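Local coordinates for protein cyanuric acid amidohydrolase (Azorhizobium caulinodans, PDB 4NQ3) that hydrolytically opens the s-triazine ring of cyanuric acid, giving carboxybiuret that decays to biuret, a step in the breakdown of atrazine and melamine, at residues 1-6 and 243-249; 256-262 and 316-321. One frame throughout, in Å; residues are numbered along the deposited sequence.

Interaction 1. Residues 1-6 and 243-249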
loop_
_atom_site.group_PDB
_atom_site.type_symbol
_atom_site.label_atom_id
_atom_site.label_comp_id
_atom_site.label_asym_id
_atom_site.label_seq_id
_atom_site.Cartn_x
_atom_site.Cartn_y
_atom_site.Cartn_z
HETATM N N MSE A 1 49.070 -14.555 2.888
HETATM C CA MSE A 1 47.907 -15.007 2.114
HETATM C C MSE A 1 46.560 -14.746 2.809
HETATM O O MSE A 1 46.281 -15.337 3.847
HETATM C CB MSE A 1 48.029 -16.503 1.808
HETATM C CG MSE A 1 48.475 -16.847 0.377
HETATM SE SE MSE A 1 47.363 -18.230 -0.445
HETATM C CE MSE A 1 48.189 -18.255 -2.208
ATOM N N PRO A 2 45.710 -13.889 2.217
ATOM C CA PRO A 2 44.428 -13.445 2.783
ATOM C C PRO A 2 43.270 -14.448 2.699
ATOM O O PRO A 2 43.164 -15.261 1.780
ATOM C CB PRO A 2 44.091 -12.219 1.943
ATOM C CG PRO A 2 44.703 -12.511 0.632
ATOM C CD PRO A 2 45.978 -13.247 0.920
ATOM N N ILE A 3 42.391 -14.350 3.688
ATOM C CA ILE A 3 41.221 -15.202 3.863
ATOM C C ILE A 3 39.918 -14.400 3.864
ATOM O O ILE A 3 39.797 -13.413 4.585
ATOM C CB ILE A 3 41.340 -15.965 5.181
ATOM C CG1 ILE A 3 42.635 -16.779 5.162
ATOM C CG2 ILE A 3 40.088 -16.794 5.450
ATOM C CD1 ILE A 3 42.876 -17.592 6.392
ATOM N N ALA A 4 38.929 -14.818 3.088
ATOM C CA ALA A 4 37.622 -14.170 3.183
ATOM C C ALA A 4 36.832 -14.751 4.346
ATOM O O ALA A 4 36.714 -15.965 4.505
ATOM C CB ALA A 4 36.833 -14.318 1.887
ATOM N N LYS A 5 36.269 -13.871 5.151
ATOM C CA LYS A 5 35.413 -14.288 6.238
ATOM C C LYS A 5 34.069 -13.598 6.015
ATOM O O LYS A 5 34.003 -12.372 5.897
ATOM C CB LYS A 5 36.060 -13.913 7.585
ATOM C CG LYS A 5 36.941 -15.015 8.192
ATOM C CD LYS A 5 37.951 -14.497 9.225
ATOM C CE LYS A 5 37.298 -14.024 10.540
ATOM N NZ LYS A 5 38.210 -13.216 11.452
ATOM N N VAL A 6 33.005 -14.382 5.894
ATOM C CA VAL A 6 31.669 -13.822 5.694
ATOM C C VAL A 6 30.762 -14.103 6.884
ATOM O O VAL A 6 30.569 -15.267 7.259
ATOM C CB VAL A 6 31.027 -14.378 4.429
ATOM C CG1 VAL A 6 29.621 -13.844 4.268
ATOM C CG2 VAL A 6 31.878 -14.024 3.248
ATOM N N GLU A 243 43.340 -17.644 -6.960
ATOM C CA GLU A 243 44.467 -18.439 -6.491
ATOM C C GLU A 243 45.184 -17.749 -5.317
ATOM O O GLU A 243 45.795 -18.420 -4.476
ATOM C CB GLU A 243 45.456 -18.697 -7.627
ATOM C CG GLU A 243 44.869 -19.397 -8.845
ATOM C CD GLU A 243 44.593 -20.877 -8.610
ATOM O OE1 GLU A 243 45.111 -21.429 -7.609
ATOM O OE2 GLU A 243 43.881 -21.494 -9.444
ATOM N N GLY A 244 45.138 -16.416 -5.287
ATOM C CA GLY A 244 45.868 -15.641 -4.296
ATOM C C GLY A 244 45.135 -15.426 -2.994
ATOM O O GLY A 244 45.541 -14.605 -2.170
ATOM N N TRP A 245 44.033 -16.152 -2.827
ATOM C CA TRP A 245 43.257 -16.175 -1.590
ATOM C C TRP A 245 43.136 -17.615 -1.078
ATOM O O TRP A 245 43.202 -18.557 -1.857
ATOM C CB TRP A 245 41.863 -15.582 -1.813
ATOM C CG TRP A 245 41.784 -14.072 -1.873
ATOM C CD1 TRP A 245 42.298 -13.261 -2.830
ATOM C CD2 TRP A 245 41.087 -13.212 -0.956
ATOM N NE1 TRP A 245 41.998 -11.947 -2.556
ATOM C CE2 TRP A 245 41.256 -11.893 -1.410
ATOM C CE3 TRP A 245 40.345 -13.434 0.205
ATOM C CZ2 TRP A 245 40.718 -10.803 -0.746
ATOM C CZ3 TRP A 245 39.817 -12.353 0.866
ATOM C CH2 TRP A 245 40.006 -11.049 0.389
ATOM N N SER A 246 42.971 -17.797 0.224
ATOM C CA SER A 246 42.653 -19.128 0.742
ATOM C C SER A 246 41.620 -19.076 1.873
ATOM O O SER A 246 41.288 -18.010 2.384
ATOM C CB SER A 246 43.908 -19.830 1.237
ATOM O OG SER A 246 44.321 -19.232 2.449
ATOM N N GLY A 247 41.116 -20.237 2.256
ATOM C CA GLY A 247 40.106 -20.319 3.282
ATOM C C GLY A 247 39.063 -21.334 2.869
ATOM O O GLY A 247 39.119 -21.913 1.785
ATOM N N PRO A 248 38.094 -21.567 3.740
ATOM C CA PRO A 248 37.075 -22.580 3.483
ATOM C C PRO A 248 36.013 -22.131 2.486
ATOM O O PRO A 248 35.345 -22.960 1.871
ATOM C CB PRO A 248 36.465 -22.806 4.867
ATOM C CG PRO A 248 36.688 -21.542 5.591
ATOM C CD PRO A 248 37.960 -20.951 5.070
ATOM N N LEU A 249 35.847 -20.827 2.325
ATOM C CA LEU A 249 34.703 -20.340 1.575
ATOM C C LEU A 249 34.972 -20.244 0.074
ATOM O O LEU A 249 35.990 -19.691 -0.350
ATOM C CB LEU A 249 34.269 -18.979 2.131
ATOM C CG LEU A 249 33.631 -18.942 3.528
ATOM C CD1 LEU A 249 33.270 -17.539 3.907
ATOM C CD2 LEU A 249 32.378 -19.806 3.536
HETATM O O HOH W 1 37.492 -18.214 2.916
HETATM O O HOH W 2 39.113 -17.016 1.314
#

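Interaction 2. Residues 256-262 and 316-321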
loop_
_atom_site.group_PDB
_atom_site.type_symbol
_atom_site.label_atom_id
_atom_site.label_comp_id
_atom_site.label_asym_id
_atom_site.label_seq_id
_atom_site.Cartn_x
_atom_site.Cartn_y
_atom_site.Cartn_z
HETATM N N MSE A 256 19.055 -17.370 -13.068
HETATM C CA MSE A 256 17.684 -17.829 -13.134
HETATM C C MSE A 256 17.036 -17.354 -14.430
HETATM O O MSE A 256 17.006 -16.150 -14.713
HETATM C CB MSE A 256 16.901 -17.318 -11.943
HETATM C CG MSE A 256 17.411 -17.817 -10.614
HETATM SE SE MSE A 256 16.348 -17.023 -9.157
HETATM C CE MSE A 256 14.734 -18.158 -9.343
ATOM N N ALA A 257 16.516 -18.302 -15.209
ATOM C CA ALA A 257 15.893 -18.000 -16.491
ATOM C C ALA A 257 14.607 -17.212 -16.264
ATOM O O ALA A 257 14.268 -16.295 -17.027
ATOM C CB ALA A 257 15.627 -19.261 -17.236
ATOM N N ASP A 258 13.892 -17.579 -15.204
ATOM C CA ASP A 258 12.741 -16.805 -14.750
ATOM C C ASP A 258 12.563 -16.918 -13.223
ATOM O O ASP A 258 13.426 -17.460 -12.517
ATOM C CB ASP A 258 11.466 -17.228 -15.483
ATOM C CG ASP A 258 11.199 -18.709 -15.395
ATOM O OD1 ASP A 258 11.562 -19.319 -14.364
ATOM O OD2 ASP A 258 10.625 -19.264 -16.367
ATOM N N ALA A 259 11.438 -16.402 -12.734
ATOM C CA ALA A 259 11.218 -16.210 -11.306
ATOM C C ALA A 259 11.081 -17.522 -10.545
ATOM O O ALA A 259 11.178 -17.538 -9.324
ATOM C CB ALA A 259 10.004 -15.332 -11.071
ATOM N N ILE A 260 10.847 -18.626 -11.235
ATOM C CA ILE A 260 10.730 -19.877 -10.502
ATOM C C ILE A 260 11.783 -20.889 -10.935
ATOM O O ILE A 260 11.667 -22.091 -10.662
ATOM C CB ILE A 260 9.337 -20.500 -10.647
ATOM C CG1 ILE A 260 9.000 -20.718 -12.117
ATOM C CG2 ILE A 260 8.289 -19.631 -9.969
ATOM C CD1 ILE A 260 7.656 -21.307 -12.315
ATOM N N ASP A 261 12.834 -20.390 -11.579
ATOM C CA ASP A 261 13.919 -21.250 -12.030
ATOM C C ASP A 261 14.924 -21.467 -10.901
ATOM O O ASP A 261 15.861 -20.684 -10.741
ATOM C CB ASP A 261 14.605 -20.645 -13.255
ATOM C CG ASP A 261 15.637 -21.574 -13.858
ATOM O OD1 ASP A 261 15.479 -22.808 -13.693
ATOM O OD2 ASP A 261 16.595 -21.071 -14.496
ATOM N N VAL A 262 14.718 -22.519 -10.111
ATOM C CA VAL A 262 15.515 -22.723 -8.899
ATOM C C VAL A 262 16.683 -23.652 -9.171
ATOM O O VAL A 262 17.431 -23.988 -8.254
ATOM C CB VAL A 262 14.673 -23.285 -7.722
ATOM C CG1 VAL A 262 13.813 -22.189 -7.089
ATOM C CG2 VAL A 262 13.828 -24.454 -8.187
ATOM N N PHE A 316 8.072 -13.130 -4.075
ATOM C CA PHE A 316 7.871 -14.350 -4.837
ATOM C C PHE A 316 9.148 -15.156 -4.972
ATOM O O PHE A 316 9.187 -16.333 -4.607
ATOM C CB PHE A 316 7.329 -14.028 -6.220
ATOM C CG PHE A 316 6.742 -15.204 -6.919
ATOM C CD1 PHE A 316 5.585 -15.820 -6.422
ATOM C CD2 PHE A 316 7.330 -15.700 -8.089
ATOM C CE1 PHE A 316 5.028 -16.915 -7.075
ATOM C CE2 PHE A 316 6.772 -16.809 -8.763
ATOM C CZ PHE A 316 5.625 -17.413 -8.255
ATOM N N VAL A 317 10.207 -14.527 -5.463
ATOM C CA VAL A 317 11.459 -15.252 -5.616
ATOM C C VAL A 317 12.053 -15.659 -4.255
ATOM O O VAL A 317 12.682 -16.710 -4.154
ATOM C CB VAL A 317 12.503 -14.420 -6.392
ATOM C CG1 VAL A 317 13.885 -15.092 -6.351
ATOM C CG2 VAL A 317 12.031 -14.168 -7.820
ATOM N N ALA A 318 11.854 -14.855 -3.208
ATOM C CA ALA A 318 12.390 -15.222 -1.895
ATOM C C ALA A 318 11.777 -16.550 -1.454
ATOM O O ALA A 318 12.467 -17.437 -0.942
ATOM C CB ALA A 318 12.134 -14.129 -0.857
ATOM N N GLY A 319 10.479 -16.690 -1.698
ATOM C CA GLY A 319 9.784 -17.916 -1.381
ATOM C C GLY A 319 10.338 -19.099 -2.157
ATOM O O GLY A 319 10.608 -20.144 -1.570
ATOM N N ALA A 320 10.531 -18.950 -3.467
ATOM C CA ALA A 320 11.078 -20.055 -4.251
ATOM C C ALA A 320 12.446 -20.515 -3.692
ATOM O O ALA A 320 12.618 -21.687 -3.358
ATOM C CB ALA A 320 11.202 -19.654 -5.723
ATOM N N LEU A 321 13.391 -19.589 -3.528
ATOM C CA LEU A 321 14.732 -19.923 -3.030
ATOM C C LEU A 321 14.719 -20.484 -1.593
ATOM O O LEU A 321 15.434 -21.440 -1.272
ATOM C CB LEU A 321 15.633 -18.692 -3.103
ATOM C CG LEU A 321 15.930 -18.206 -4.514
ATOM C CD1 LEU A 321 16.795 -16.977 -4.501
ATOM C CD2 LEU A 321 16.595 -19.280 -5.308
#

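Interaction 1. Residues 1-6 and 243-249
P2, I3 and A4, at the start of the edge strand 2-10 of the first repeat, meet W245 and S246 of the linker that joins strand 235-242 of the second repeat to strand 249-256 of the third. One direct backbone bond ties them: S246 N gives its hydrogen to P2 O at 3.0 Å, almost straight (168°). Further along, two waters carry the polar link. One accepts from A4 N and donates to S246 O; the other accepts from L249 N and donates to A4 O at 2.9 Å. S246 O also receives a CA-H contact from I3 CA at 3.2 Å.

W245 supplies most of the apolar contact. Its CB is directed away from the strand, yet with CG anti to the carbonyl carbon (chi1 -78°) the indole comes back against P2 and A4. The P2 and W245 side chains cross at about a right angle, P2 CG standing over the five-membered ring, 4.0 Å from its centroid and 7° off the normal, a CH-pi contact. The six-membered ring meets the next residue but one: CZ3 is 3.7 Å from A4 CB, and A4 N stands at the edge, in the ring plane. Beyond the waters, L249 CD1 packs on V6 CG2 at 3.8 Å.

The other edge of the strand is bonded to strand 89-97, I3 pairing with A96 and K5 with E94, while W245 also rests on A108 and R95. P2 CG and A4 CB would probably lose their aromatic partner, and a gap open beside A108, with an alanine at position W245. The chemistry is thus divided: the buried indole gives an apolar anchor near the chain terminus, whereas the backbones, joined directly at one point, are otherwise linked through water.

Interaction 2. Residues 256-262 and 316-321
A259 CB points toward the helix and meets two consecutive side chains, touching V317 CG2 at 4.0 Å and the ring edge of F316, near its plane, at CD2. The neighbouring I260 reaches the same ring obliquely through CG2, whose nearest atom there is F316 CE2. One helical turn on, V262 CG1 lies 3.9 Å from A320 CB. From the end of strand 249-256 the M256 selenium comes within 4.2 Å of V317 CG1 and more distantly approaches L321 CD2. The helix thus offers F316, V317, A320 and L321, the i, i+1, i+4 and i+5 positions of one face. F316 CB points toward the loop, and with CG opposite the backbone N (chi1 -164°) the ring lies beside A259 and I260. All these side chains are buried and no hydrogen bond crosses between the segments.

The loop is shaped by its own polar groups. D258 to D261 form a type I turn closed by D261 N to D258 O, and I260 N meets D258 OD1 at 3.3 Å, from above the carboxylate plane, in an Asx turn. D261 OD2 accepts from A257 N at 2.9 Å with its anti lone pair. A salt bridge from D258 OD2 to R295 adds a further tie. Further out, I260 and V262 pack on A322 and G323 of a second subunit.

V317 also rests on A286, and L321 on V282 and A284, of strand 281-286. Helix 309-325 is the connection in a beta-alpha-beta crossover between the parallel strands 281-286 and 331-334, with the 256-262 loop packed against its F316, V317, A320 and L321 side.

Overall arrangement
The two contacts follow in series along the chain: interaction 1 closes at 243-249, and strand 249-256 then runs directly from it to interaction 2, which opens at 256-262. Their centres are 30 Å apart and their nearest atoms about 16 Å, without touching. Interaction 1 is a surface contact, bringing the edge strand of the first four-stranded sheet to the linker between the second and third repeats, across 237 residues of sequence. Interaction 2 is buried within the third repeat and where it meets a second subunit. One therefore joins the first repeat to the other two, while the other packs loop on helix inside the third, whose helix 309-325 also carries the substrate-binding R314.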